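Long-range contacts in internalin (Listeria monocytogenes serotype 4b, PDB 4FMZ), which is a leucine-rich-repeat protein of the internalin family that probably takes part in adhesion to and invasion of host cells: residues G24-L29 against L43-L49; N111-L117 against K133-L139; V162-K168 against L184-E190; K266-L270 against Q288-F293. One frame throughout, in Å; residues are numbered along the deposited sequence.

Contact 1 (G24-L29 against L43-L49); sequences GIRAVL and LESITKL. With EDO (1,2-ethanediol), chain D.
Ile46, described here in one of its two modelled conformers, pushes its CD1 methyl into the hollow between Val28 and Leu29 of segment 24-29, the last part of helix 19-29; the contacts of this methyl hold for that conformer. Val28 meets it tip to tip, with Val28 CG1 3.6 Å from Ile46 CD1. Leu29 comes in at a slant and lays CG and CD2 against the same methyl. With CG1 of Ile46 opposite its carbonyl carbon in this conformer (chi1 -49°), the longer arm is the one that faces the helix.

One turn back, Leu49 fills a second notch. Its CD1 methyl rests 3.8 Å from Gly24 O, where the glycine offers backbone and no side chain, and 3.9 Å from Val28 CG1. The other branch, Leu49 CD2, lies 3.9 Å from Ile25 CD1, and Leu49 crosses both Ile25 and Val28 at about a right angle. The helix belongs to the N-terminal cap typical of internalins, and Leu49 lies on the first strand of the leucine-rich-repeat solenoid, so these apolar knobs close the end of the repeat core; Ile12, Phe16 and Val38 extend the packing within the cap.

Deeper in, Leu43 sends CD2 across Ile25, ending 4.2 Å from Ile25 CG2, and more loosely to Leu29 CD1. The type I turn from Leu43 to Ile46 brings Ser45 to the solvent side, where its OG, bonded to Glu42 O, passes 3.9 Å from Leu29 CD2. Farther along the second segment, Val28 CG2 lies 3.9 Å from Lys48 O, beside an ethanediol whose O1 accepts a hydrogen bond from Lys48 N.

Contact 2 (N111-L117 against K133-L139); sequences NLRELYL and KMYSLNL
Arg113 reaches across to Lys133 and Tyr135 by a doubled-back route. Its CB starts away from the 133-139 segment, and the bends at chi2 (-65°) and chi3 (-44°) fold the chain back. CD arrives 3.9 Å from Lys133 CB; NE then donates to Lys133 O at 2.8 Å, the oxygen lying at the guanidinium edge and somewhat out of its plane. At the tip, NH2 sits 3.6 Å from Tyr135 CB, with the planes of the guanidinium and the Tyr135 ring 82° apart. Alongside, Lys133 runs extended past Asn111, and NZ donates to Asn111 OD1 at 2.9 Å.

Arg113 O takes two backbone donors, Tyr135 N and Ser136 N, and parallel pairing continues through Leu115 to Leu117. On one face Leu112 and Leu115 pack on the selenomethionine Met134, whose CE is 3.8 Å from Leu115 CB, while Leu115 CD2 lies 3.8 Å from Leu137 CD1. On the other face Tyr116 CD1 lies 3.6 Å from Asn138 CB, and a water links Tyr116 OH with Ser136 OG. Leucines inward, polar and aromatic groups outward: this is the LxxLxL strand pairing of adjacent leucine-rich repeats, its outer residues lining the concave surface.

Contact 3 (V162-K168 against L184-E190); sequences VTESKVK and LNYNQIE. With EDO (1,2-ethanediol), chain E.
Val162 O receives a nearly straight hydrogen bond from Asn187 ND2 (2.9 Å, 170° at the hydrogen), the amide contact by which consecutive leucine-rich repeats are joined just after their strands. Asn187 holds the asparagine position of the LxxLxLxxN pattern. The oxygen lies in the plane of the Asn187 amide, although the donor stands above the plane of the Val162 carbonyl. On its inner side Val162 also packs CB on Leu184 CD2.

Thr163 follows, its CG2 against Asn185 CB at 3.9 Å. Glu164, in a left-handed backbone conformation matched by Tyr186 opposite, donates its N to Asn185 O at 3.2 Å, while its CG touches Tyr186 CB; Asn185 N is buried here without a partner. Ser165 then grips the same Asn187 amide twice: its N meets OD1 in the carbonyl plane, and its OG donates from above that plane at 2.7 Å. With ND2 bound to Val162 O and OD1 to Ser165, both ends of the amide are fixed, which sets its flip. The hydroxyl, turned back between N and C (chi1 73°), also accepts from Val167 N in an ST turn, with Ser165 occupying the asparagine position of its own repeat. A water joins Ser165 O to Tyr186 O and Gln188 NE2.

Val167 O accepts from Gln188 N at 3.0 Å, and Ile189 CG1 lies 3.5 Å from that oxygen. Lys168 finally bends round Gln188, its NZ donating to Gln188 O and forming a salt bridge with Glu190, where it reaches the anti lone pair of OE2 at 2.8 Å.

Contact 4 (K266-L270 against Q288-F293); sequences KLKML and QLNSLF. With EDO (1,2-ethanediol), chain F.
Lys268 O accepts two backbone hydrogen bonds from the next coil, from Asn290 N at 2.8 Å and from Ser291 N at 3.1 Å, and this forked grip fixes where the parallel strands begin to pair. The pairing goes on with Leu270 N to Ser291 O at 2.9 Å and Phe293 N to Leu270 O, both close to straight.

The Lys268 side chain sets off away from the second segment, then winds through bends at chi2 (-77°), chi3 and chi4 to lie beside both Gln288 and Asn290. Its CD passes Gln288 CG at 3.8 Å, and NZ donates to Asn290 OD1 at 3.2 Å in the plane of that carbonyl. The other end of the amide is also held, since Asn290 ND2 binds Asn312 O, so its orientation is set from two sides. An ethanediol makes a weak bond to the same OD1 and sits against Ser291.

Beyond these polar groups, the selenomethionine Met269 approaches the edge of the Phe293 ring in a Met-aromatic contact. Met269 SE is 3.6 Å from Phe293 CE1 and lies 81° off the normal of that ring, and Phe317 meets the same ring edge-to-face. On the inner face Leu270 CD2 and Leu292 CD1 run side by side at 3.9 Å, with Leu289 CD2 tucked 3.8 Å from Leu270 CB. Leu267 CB completes the row more loosely. Inward leucines in register, with Met269, Ser291 and Phe293 turned outward, mark neighbouring coils of a leucine-rich-repeat solenoid at its concave parallel strands.

From the N terminus, contact 1 comes first: it closes a loop of 13 residues and fastens the helical cap to the first strand of the solenoid. Contacts 2 and 3 each close a loop of 15 residues and join adjacent coils, contact 2 through strands 114-116 and 136-138, contact 3 through the turns just after strands 159-161 and 181-183. Contact 4, with 17 residues between its segments, does the same toward the C-terminal end. All four follow in series; none nests or crosses. Contacts 2 and 3 touch, with Leu139 CB 4.1 Å from Val162 CG2, whereas the centres of contacts 1 and 4 are about 49 Å apart.

Contact 1 (G24-L29 against L43-L49)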
# COMPACT_ATOMS: atom_id res chain seq x y z
N GLY A 24 17.18 -8.98 -22.78
CA GLY A 24 17.50 -7.98 -21.77
C GLY A 24 18.98 -7.86 -21.48
O GLY A 24 19.47 -6.76 -21.23
N ILE A 25 19.69 -9.01 -21.48
CA ILE A 25 21.14 -9.07 -21.29
C ILE A 25 21.82 -8.42 -22.51
O ILE A 25 22.72 -7.60 -22.33
CB ILE A 25 21.63 -10.54 -21.04
CG1 ILE A 25 21.03 -11.12 -19.72
CG2 ILE A 25 23.17 -10.63 -21.00
CD1 ILE A 25 21.42 -10.42 -18.39
N ARG A 26 21.37 -8.78 -23.74
CA ARG A 26 21.88 -8.20 -24.99
C ARG A 26 21.72 -6.68 -24.98
O ARG A 26 22.69 -5.97 -25.25
CB ARG A 26 21.14 -8.80 -26.21
CG ARG A 26 21.70 -8.30 -27.55
CD ARG A 26 20.64 -8.06 -28.63
NE ARG A 26 19.55 -7.14 -28.24
CZ ARG A 26 19.62 -5.81 -28.22
NH1 ARG A 26 20.76 -5.20 -28.51
NH2 ARG A 26 18.56 -5.09 -27.90
N ALA A 27 20.52 -6.19 -24.59
CA ALA A 27 20.20 -4.76 -24.55
C ALA A 27 21.03 -4.00 -23.52
O ALA A 27 21.55 -2.94 -23.85
CB ALA A 27 18.72 -4.55 -24.27
N VAL A 28 21.20 -4.54 -22.29
CA VAL A 28 21.96 -3.84 -21.25
C VAL A 28 23.46 -3.77 -21.63
O VAL A 28 24.10 -2.76 -21.33
CB VAL A 28 21.72 -4.40 -19.82
CG1 VAL A 28 22.38 -5.76 -19.59
CG2 VAL A 28 22.13 -3.40 -18.74
N LEU A 29 24.01 -4.80 -22.30
CA LEU A 29 25.42 -4.82 -22.68
C LEU A 29 25.65 -4.22 -24.08
O LEU A 29 26.80 -4.14 -24.52
CB LEU A 29 25.96 -6.26 -22.61
CG LEU A 29 26.13 -6.86 -21.20
CD1 LEU A 29 26.28 -8.36 -21.26
CD2 LEU A 29 27.33 -6.25 -20.44
N LEU A 43 29.51 -9.81 -17.63
CA LEU A 43 28.36 -10.19 -16.81
C LEU A 43 28.48 -9.63 -15.39
O LEU A 43 27.49 -9.20 -14.81
CB LEU A 43 28.15 -11.72 -16.77
CG LEU A 43 27.73 -12.35 -18.09
CD1 LEU A 43 27.74 -13.86 -17.99
CD2 LEU A 43 26.37 -11.85 -18.57
N GLU A 44 29.73 -9.56 -14.88
CA GLU A 44 30.01 -9.00 -13.55
C GLU A 44 29.92 -7.45 -13.55
O GLU A 44 29.97 -6.85 -12.48
CB GLU A 44 31.37 -9.46 -13.05
CG GLU A 44 31.36 -10.91 -12.60
CD GLU A 44 32.72 -11.48 -12.22
OE1 GLU A 44 33.75 -10.78 -12.40
OE2 GLU A 44 32.76 -12.64 -11.76
N SER A 45 29.76 -6.81 -14.74
CA SER A 45 29.63 -5.35 -14.83
C SER A 45 28.16 -4.89 -14.65
O SER A 45 27.92 -3.69 -14.48
CB SER A 45 30.17 -4.85 -16.17
OG SER A 45 29.29 -5.07 -17.26
N ILE A 46 27.19 -5.84 -14.69
CA ILE A 46 25.76 -5.55 -14.56
C ILE A 46 25.37 -5.40 -13.08
O ILE A 46 25.29 -6.39 -12.35
CB ILE A 46 24.87 -6.62 -15.27
CG1 ILE A 46 25.35 -6.92 -16.72
CG2 ILE A 46 23.38 -6.26 -15.20
CD1 ILE A 46 25.43 -5.74 -17.63
N THR A 47 25.09 -4.17 -12.66
CA THR A 47 24.65 -3.85 -11.29
C THR A 47 23.14 -3.60 -11.27
O THR A 47 22.51 -3.65 -10.21
CB THR A 47 25.43 -2.66 -10.72
OG1 THR A 47 25.19 -1.50 -11.51
CG2 THR A 47 26.92 -2.93 -10.62
N LYS A 48 22.56 -3.32 -12.46
CA LYS A 48 21.14 -3.03 -12.65
C LYS A 48 20.62 -3.71 -13.92
O LYS A 48 21.18 -3.53 -15.01
CB LYS A 48 20.93 -1.50 -12.71
CG LYS A 48 19.50 -1.04 -12.98
CD LYS A 48 19.37 0.47 -12.78
CE LYS A 48 17.98 0.97 -13.09
NZ LYS A 48 17.85 2.42 -12.80
N LEU A 49 19.54 -4.49 -13.77
CA LEU A 49 18.88 -5.16 -14.90
C LEU A 49 17.37 -4.98 -14.78
O LEU A 49 16.80 -5.24 -13.72
CB LEU A 49 19.25 -6.65 -15.00
CG LEU A 49 18.70 -7.45 -16.20
CD1 LEU A 49 19.43 -7.11 -17.49
CD2 LEU A 49 18.77 -8.93 -15.94
C1 EDO D . 24.91 -1.69 -14.92
O1 EDO D . 23.80 -2.48 -15.29
C2 EDO D . 24.48 -0.24 -14.69
O2 EDO D . 25.62 0.49 -14.31

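Contact 2 (N111-L117 against K133-L139)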
# COMPACT_ATOMS: atom_id res chain seq x y z
N ASN A 111 20.85 -8.48 2.28
CA ASN A 111 21.10 -7.06 2.02
C ASN A 111 19.87 -6.39 1.36
O ASN A 111 19.89 -5.18 1.08
CB ASN A 111 22.34 -6.86 1.17
CG ASN A 111 23.60 -7.21 1.92
OD1 ASN A 111 23.77 -6.88 3.10
ND2 ASN A 111 24.49 -7.90 1.25
N LEU A 112 18.79 -7.17 1.13
CA LEU A 112 17.57 -6.63 0.53
C LEU A 112 16.95 -5.50 1.39
O LEU A 112 16.81 -5.64 2.61
CB LEU A 112 16.53 -7.74 0.30
CG LEU A 112 16.69 -8.55 -0.99
CD1 LEU A 112 15.68 -9.68 -1.03
CD2 LEU A 112 16.56 -7.67 -2.24
N ARG A 113 16.68 -4.37 0.73
CA ARG A 113 16.09 -3.17 1.33
C ARG A 113 14.67 -2.97 0.78
O ARG A 113 13.76 -2.58 1.52
CB ARG A 113 16.96 -1.93 1.03
CG ARG A 113 18.41 -2.00 1.50
CD ARG A 113 18.62 -2.06 3.01
NE ARG A 113 17.79 -1.11 3.78
CZ ARG A 113 18.06 0.18 3.94
NH1 ARG A 113 19.10 0.73 3.34
NH2 ARG A 113 17.26 0.94 4.68
N GLU A 114 14.50 -3.25 -0.52
CA GLU A 114 13.20 -3.11 -1.19
C GLU A 114 12.86 -4.40 -1.92
O GLU A 114 13.64 -4.88 -2.75
CB GLU A 114 13.20 -1.92 -2.16
CG GLU A 114 13.42 -0.57 -1.51
CD GLU A 114 12.97 0.63 -2.32
OE1 GLU A 114 12.12 0.47 -3.22
OE2 GLU A 114 13.48 1.74 -2.04
N LEU A 115 11.71 -4.99 -1.57
CA LEU A 115 11.26 -6.25 -2.16
C LEU A 115 9.77 -6.21 -2.47
O LEU A 115 8.96 -6.08 -1.55
CB LEU A 115 11.59 -7.41 -1.20
CG LEU A 115 11.05 -8.80 -1.55
CD1 LEU A 115 11.72 -9.38 -2.82
CD2 LEU A 115 11.25 -9.73 -0.39
N TYR A 116 9.40 -6.31 -3.78
CA TYR A 116 7.99 -6.33 -4.19
C TYR A 116 7.66 -7.70 -4.75
O TYR A 116 8.32 -8.19 -5.66
CB TYR A 116 7.61 -5.24 -5.22
CG TYR A 116 7.91 -3.79 -4.87
CD1 TYR A 116 8.29 -3.43 -3.59
CD2 TYR A 116 7.79 -2.79 -5.83
CE1 TYR A 116 8.61 -2.11 -3.27
CE2 TYR A 116 8.10 -1.47 -5.52
CZ TYR A 116 8.50 -1.13 -4.24
OH TYR A 116 8.86 0.16 -3.94
N LEU A 117 6.64 -8.31 -4.16
CA LEU A 117 6.14 -9.64 -4.49
C LEU A 117 4.64 -9.56 -4.74
O LEU A 117 3.93 -10.56 -4.60
CB LEU A 117 6.45 -10.60 -3.33
CG LEU A 117 7.92 -10.96 -3.13
CD1 LEU A 117 8.15 -11.50 -1.74
CD2 LEU A 117 8.38 -11.95 -4.18
N LYS A 133 17.14 -6.06 7.15
CA LYS A 133 17.48 -4.74 6.62
C LYS A 133 16.30 -4.16 5.80
O LYS A 133 16.39 -3.02 5.33
CB LYS A 133 18.75 -4.79 5.75
CG LYS A 133 20.05 -4.97 6.51
CD LYS A 133 21.21 -4.83 5.53
CE LYS A 133 22.56 -5.03 6.15
NZ LYS A 133 23.63 -4.88 5.13
N MSE A 134 15.21 -4.94 5.62
CA MSE A 134 14.04 -4.53 4.82
C MSE A 134 13.52 -3.15 5.23
O MSE A 134 13.29 -2.89 6.41
CB MSE A 134 12.89 -5.56 4.91
CG MSE A 134 11.90 -5.48 3.73
SE MSE A 134 12.69 -5.82 1.97
CE MSE A 134 13.22 -7.69 2.24
N TYR A 135 13.38 -2.26 4.24
CA TYR A 135 12.90 -0.89 4.38
C TYR A 135 11.52 -0.74 3.75
O TYR A 135 10.67 -0.04 4.31
CB TYR A 135 13.91 0.08 3.73
CG TYR A 135 13.49 1.54 3.73
CD1 TYR A 135 13.79 2.36 4.81
CD2 TYR A 135 12.88 2.11 2.62
CE1 TYR A 135 13.46 3.72 4.79
CE2 TYR A 135 12.53 3.46 2.60
CZ TYR A 135 12.82 4.26 3.69
OH TYR A 135 12.51 5.60 3.70
N SER A 136 11.28 -1.38 2.60
CA SER A 136 10.00 -1.31 1.91
C SER A 136 9.62 -2.69 1.37
O SER A 136 10.38 -3.28 0.61
CB SER A 136 10.05 -0.29 0.78
OG SER A 136 8.80 -0.24 0.11
N LEU A 137 8.46 -3.19 1.78
CA LEU A 137 7.99 -4.51 1.38
C LEU A 137 6.59 -4.45 0.82
O LEU A 137 5.71 -3.83 1.41
CB LEU A 137 8.05 -5.46 2.58
CG LEU A 137 7.63 -6.92 2.35
CD1 LEU A 137 8.61 -7.66 1.41
CD2 LEU A 137 7.52 -7.65 3.69
N ASN A 138 6.37 -5.11 -0.32
CA ASN A 138 5.05 -5.16 -0.95
C ASN A 138 4.62 -6.62 -1.15
O ASN A 138 5.16 -7.32 -2.02
CB ASN A 138 5.04 -4.40 -2.29
CG ASN A 138 3.66 -4.29 -2.91
OD1 ASN A 138 2.69 -4.86 -2.42
ND2 ASN A 138 3.56 -3.57 -4.02
N LEU A 139 3.64 -7.05 -0.35
CA LEU A 139 3.06 -8.40 -0.41
C LEU A 139 1.59 -8.35 -0.91
O LEU A 139 0.83 -9.32 -0.77
CB LEU A 139 3.12 -9.08 0.97
CG LEU A 139 4.54 -9.41 1.50
CD1 LEU A 139 4.47 -9.97 2.91
CD2 LEU A 139 5.27 -10.37 0.58
O HOH W 1 17.48 -7.57 4.56
O HOH W 2 9.64 2.05 -1.35

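Contact 3 (V162-K168 against L184-E190)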
# COMPACT_ATOMS: atom_id res chain seq x y z
N VAL A 162 0.13 -5.20 2.52
CA VAL A 162 -0.40 -6.57 2.58
C VAL A 162 -1.89 -6.41 2.26
O VAL A 162 -2.62 -5.85 3.06
CB VAL A 162 -0.15 -7.34 3.91
CG1 VAL A 162 -0.71 -8.76 3.82
CG2 VAL A 162 1.33 -7.37 4.28
N THR A 163 -2.31 -6.80 1.05
CA THR A 163 -3.71 -6.60 0.64
C THR A 163 -4.33 -7.82 -0.00
O THR A 163 -3.62 -8.69 -0.50
CB THR A 163 -3.82 -5.42 -0.36
OG1 THR A 163 -3.07 -5.75 -1.54
CG2 THR A 163 -3.35 -4.08 0.21
N GLU A 164 -5.69 -7.84 -0.07
CA GLU A 164 -6.51 -8.85 -0.76
C GLU A 164 -6.16 -10.28 -0.36
O GLU A 164 -6.18 -11.19 -1.21
CB GLU A 164 -6.36 -8.68 -2.28
CG GLU A 164 -6.84 -7.34 -2.80
CD GLU A 164 -6.62 -7.20 -4.29
OE1 GLU A 164 -7.17 -8.02 -5.06
OE2 GLU A 164 -5.88 -6.27 -4.69
N SER A 165 -5.81 -10.49 0.91
CA SER A 165 -5.35 -11.78 1.40
C SER A 165 -6.25 -12.37 2.48
O SER A 165 -7.31 -11.82 2.80
CB SER A 165 -3.93 -11.63 1.94
OG SER A 165 -3.95 -10.94 3.17
N LYS A 166 -5.82 -13.49 3.06
CA LYS A 166 -6.53 -14.19 4.13
C LYS A 166 -5.98 -13.75 5.51
O LYS A 166 -6.30 -14.37 6.53
CB LYS A 166 -6.42 -15.72 3.93
CG LYS A 166 -7.23 -16.20 2.73
CD LYS A 166 -7.19 -17.70 2.56
CE LYS A 166 -7.88 -18.09 1.27
NZ LYS A 166 -8.04 -19.56 1.14
N VAL A 167 -5.21 -12.62 5.55
CA VAL A 167 -4.62 -12.07 6.78
C VAL A 167 -5.71 -11.58 7.74
O VAL A 167 -6.50 -10.69 7.41
CB VAL A 167 -3.54 -10.97 6.52
CG1 VAL A 167 -3.23 -10.17 7.80
CG2 VAL A 167 -2.26 -11.59 5.96
N LYS A 168 -5.71 -12.17 8.93
CA LYS A 168 -6.60 -11.86 10.05
C LYS A 168 -5.81 -11.18 11.16
O LYS A 168 -6.14 -10.08 11.59
CB LYS A 168 -7.23 -13.15 10.59
CG LYS A 168 -8.56 -13.52 9.98
CD LYS A 168 -9.59 -13.83 11.06
CE LYS A 168 -10.95 -14.06 10.45
NZ LYS A 168 -11.65 -12.79 10.12
N LEU A 184 -3.27 -2.22 4.65
CA LEU A 184 -3.89 -3.49 5.04
C LEU A 184 -5.27 -3.60 4.40
O LEU A 184 -6.18 -4.22 4.98
CB LEU A 184 -3.95 -3.62 6.56
CG LEU A 184 -2.59 -3.80 7.28
CD1 LEU A 184 -2.78 -3.91 8.77
CD2 LEU A 184 -1.82 -5.04 6.77
N ASN A 185 -5.42 -3.04 3.20
CA ASN A 185 -6.70 -3.03 2.48
C ASN A 185 -7.18 -4.42 2.10
O ASN A 185 -6.37 -5.27 1.73
CB ASN A 185 -6.59 -2.20 1.19
CG ASN A 185 -6.36 -0.73 1.39
OD1 ASN A 185 -6.68 -0.15 2.44
ND2 ASN A 185 -5.82 -0.08 0.38
N TYR A 186 -8.50 -4.63 2.18
CA TYR A 186 -9.21 -5.82 1.73
C TYR A 186 -8.62 -7.15 2.26
O TYR A 186 -8.32 -8.06 1.48
CB TYR A 186 -9.29 -5.83 0.18
CG TYR A 186 -10.48 -6.56 -0.43
CD1 TYR A 186 -11.12 -7.58 0.27
CD2 TYR A 186 -10.90 -6.29 -1.72
CE1 TYR A 186 -12.19 -8.28 -0.30
CE2 TYR A 186 -11.97 -6.97 -2.29
CZ TYR A 186 -12.61 -7.97 -1.58
OH TYR A 186 -13.69 -8.64 -2.10
N ASN A 187 -8.52 -7.28 3.57
CA ASN A 187 -8.06 -8.54 4.16
C ASN A 187 -9.24 -9.14 4.94
O ASN A 187 -10.38 -8.95 4.52
CB ASN A 187 -6.80 -8.30 4.99
CG ASN A 187 -5.61 -7.95 4.12
OD1 ASN A 187 -5.31 -8.63 3.14
ND2 ASN A 187 -4.91 -6.87 4.45
N GLN A 188 -8.99 -9.85 6.06
CA GLN A 188 -10.04 -10.43 6.92
C GLN A 188 -9.80 -9.97 8.37
O GLN A 188 -9.98 -10.73 9.32
CB GLN A 188 -10.04 -11.98 6.80
CG GLN A 188 -10.21 -12.54 5.37
CD GLN A 188 -11.54 -12.20 4.74
OE1 GLN A 188 -12.61 -12.32 5.36
NE2 GLN A 188 -11.51 -11.79 3.48
N ILE A 189 -9.37 -8.70 8.53
CA ILE A 189 -8.98 -8.15 9.83
C ILE A 189 -10.19 -7.67 10.64
O ILE A 189 -10.95 -6.80 10.22
CB ILE A 189 -7.91 -7.02 9.67
CG1 ILE A 189 -6.67 -7.52 8.90
CG2 ILE A 189 -7.48 -6.47 11.03
CD1 ILE A 189 -5.88 -6.42 8.21
N GLU A 190 -10.33 -8.25 11.84
CA GLU A 190 -11.38 -7.90 12.81
C GLU A 190 -10.83 -6.99 13.90
O GLU A 190 -11.54 -6.10 14.37
CB GLU A 190 -11.93 -9.18 13.48
CG GLU A 190 -12.73 -10.11 12.58
CD GLU A 190 -13.09 -11.44 13.22
OE1 GLU A 190 -13.48 -11.45 14.41
OE2 GLU A 190 -12.99 -12.48 12.53
C1 EDO E . -14.67 -8.97 3.74
O1 EDO E . -13.96 -10.11 3.29
C2 EDO E . -13.69 -8.00 4.43
O2 EDO E . -13.06 -8.66 5.52
O HOH W 3 -9.37 -10.70 1.23
O HOH W 4 -8.17 -9.64 13.30

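Contact 4 (K266-L270 against Q288-F293)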
# COMPACT_ATOMS: atom_id res chain seq x y z
N LYS A 266 -6.69 20.61 10.63
CA LYS A 266 -5.88 20.49 9.42
C LYS A 266 -6.62 19.68 8.35
O LYS A 266 -6.16 19.63 7.20
CB LYS A 266 -4.48 19.90 9.71
CG LYS A 266 -3.56 20.89 10.41
CD LYS A 266 -2.10 20.46 10.36
N LEU A 267 -7.78 19.06 8.70
CA LEU A 267 -8.57 18.26 7.76
C LEU A 267 -8.95 19.04 6.51
O LEU A 267 -9.57 20.10 6.59
CB LEU A 267 -9.84 17.70 8.40
CG LEU A 267 -9.74 16.41 9.22
CD1 LEU A 267 -11.10 16.04 9.78
CD2 LEU A 267 -9.23 15.25 8.38
N LYS A 268 -8.55 18.50 5.35
CA LYS A 268 -8.85 19.01 4.01
C LYS A 268 -9.86 18.09 3.32
O LYS A 268 -10.62 18.55 2.47
CB LYS A 268 -7.57 19.13 3.15
CG LYS A 268 -6.50 20.10 3.68
CD LYS A 268 -6.83 21.56 3.41
CE LYS A 268 -5.67 22.34 2.84
NZ LYS A 268 -5.41 21.99 1.42
N MSE A 269 -9.82 16.79 3.67
CA MSE A 269 -10.70 15.78 3.09
C MSE A 269 -11.44 15.04 4.19
O MSE A 269 -10.82 14.48 5.10
CB MSE A 269 -9.90 14.81 2.18
CG MSE A 269 -10.45 13.35 2.15
SE MSE A 269 -12.11 13.16 1.24
CE MSE A 269 -11.53 12.08 -0.31
N LEU A 270 -12.76 15.03 4.10
CA LEU A 270 -13.55 14.28 5.06
C LEU A 270 -14.59 13.46 4.32
O LEU A 270 -15.52 14.02 3.76
CB LEU A 270 -14.21 15.17 6.14
CG LEU A 270 -15.07 14.44 7.17
CD1 LEU A 270 -14.24 13.43 7.99
CD2 LEU A 270 -15.76 15.43 8.10
N GLN A 288 -11.10 24.80 6.85
CA GLN A 288 -10.04 24.49 5.89
C GLN A 288 -10.43 23.33 4.91
O GLN A 288 -9.71 23.10 3.94
CB GLN A 288 -8.73 24.16 6.65
CG GLN A 288 -7.43 24.40 5.86
CD GLN A 288 -6.97 25.85 5.74
OE1 GLN A 288 -7.76 26.81 5.71
NE2 GLN A 288 -5.66 26.03 5.61
N LEU A 289 -11.56 22.63 5.15
CA LEU A 289 -12.05 21.52 4.31
C LEU A 289 -12.22 21.90 2.82
O LEU A 289 -12.75 22.97 2.53
CB LEU A 289 -13.40 21.01 4.83
CG LEU A 289 -13.38 20.00 5.98
CD1 LEU A 289 -14.78 19.86 6.61
CD2 LEU A 289 -12.83 18.63 5.52
N ASN A 290 -11.76 21.03 1.90
CA ASN A 290 -11.91 21.22 0.45
C ASN A 290 -12.89 20.19 -0.13
O ASN A 290 -13.52 20.46 -1.14
CB ASN A 290 -10.56 21.10 -0.30
CG ASN A 290 -9.54 22.17 0.05
OD1 ASN A 290 -8.35 21.89 0.18
ND2 ASN A 290 -9.97 23.43 0.17
N SER A 291 -12.95 19.00 0.48
CA SER A 291 -13.78 17.90 0.00
C SER A 291 -14.52 17.29 1.17
O SER A 291 -13.90 16.90 2.17
CB SER A 291 -12.95 16.85 -0.72
OG SER A 291 -12.11 17.46 -1.68
N LEU A 292 -15.84 17.22 1.03
CA LEU A 292 -16.71 16.71 2.09
C LEU A 292 -17.74 15.78 1.50
O LEU A 292 -18.51 16.17 0.63
CB LEU A 292 -17.38 17.90 2.82
CG LEU A 292 -18.40 17.62 3.93
CD1 LEU A 292 -17.78 16.82 5.09
CD2 LEU A 292 -18.93 18.91 4.47
N PHE A 293 -17.74 14.52 1.97
CA PHE A 293 -18.68 13.51 1.49
C PHE A 293 -19.62 13.12 2.64
O PHE A 293 -19.21 12.47 3.60
CB PHE A 293 -17.94 12.29 0.92
CG PHE A 293 -17.02 12.64 -0.24
CD1 PHE A 293 -15.70 13.02 -0.01
CD2 PHE A 293 -17.49 12.64 -1.54
CE1 PHE A 293 -14.87 13.37 -1.08
CE2 PHE A 293 -16.66 13.01 -2.61
CZ PHE A 293 -15.35 13.36 -2.37
C1 EDO F . -8.95 17.09 -1.12
O1 EDO F . -8.74 17.11 -2.52
C2 EDO F . -7.69 17.56 -0.35
O2 EDO F . -7.42 18.93 -0.61
O HOH W 5 -10.09 22.07 8.56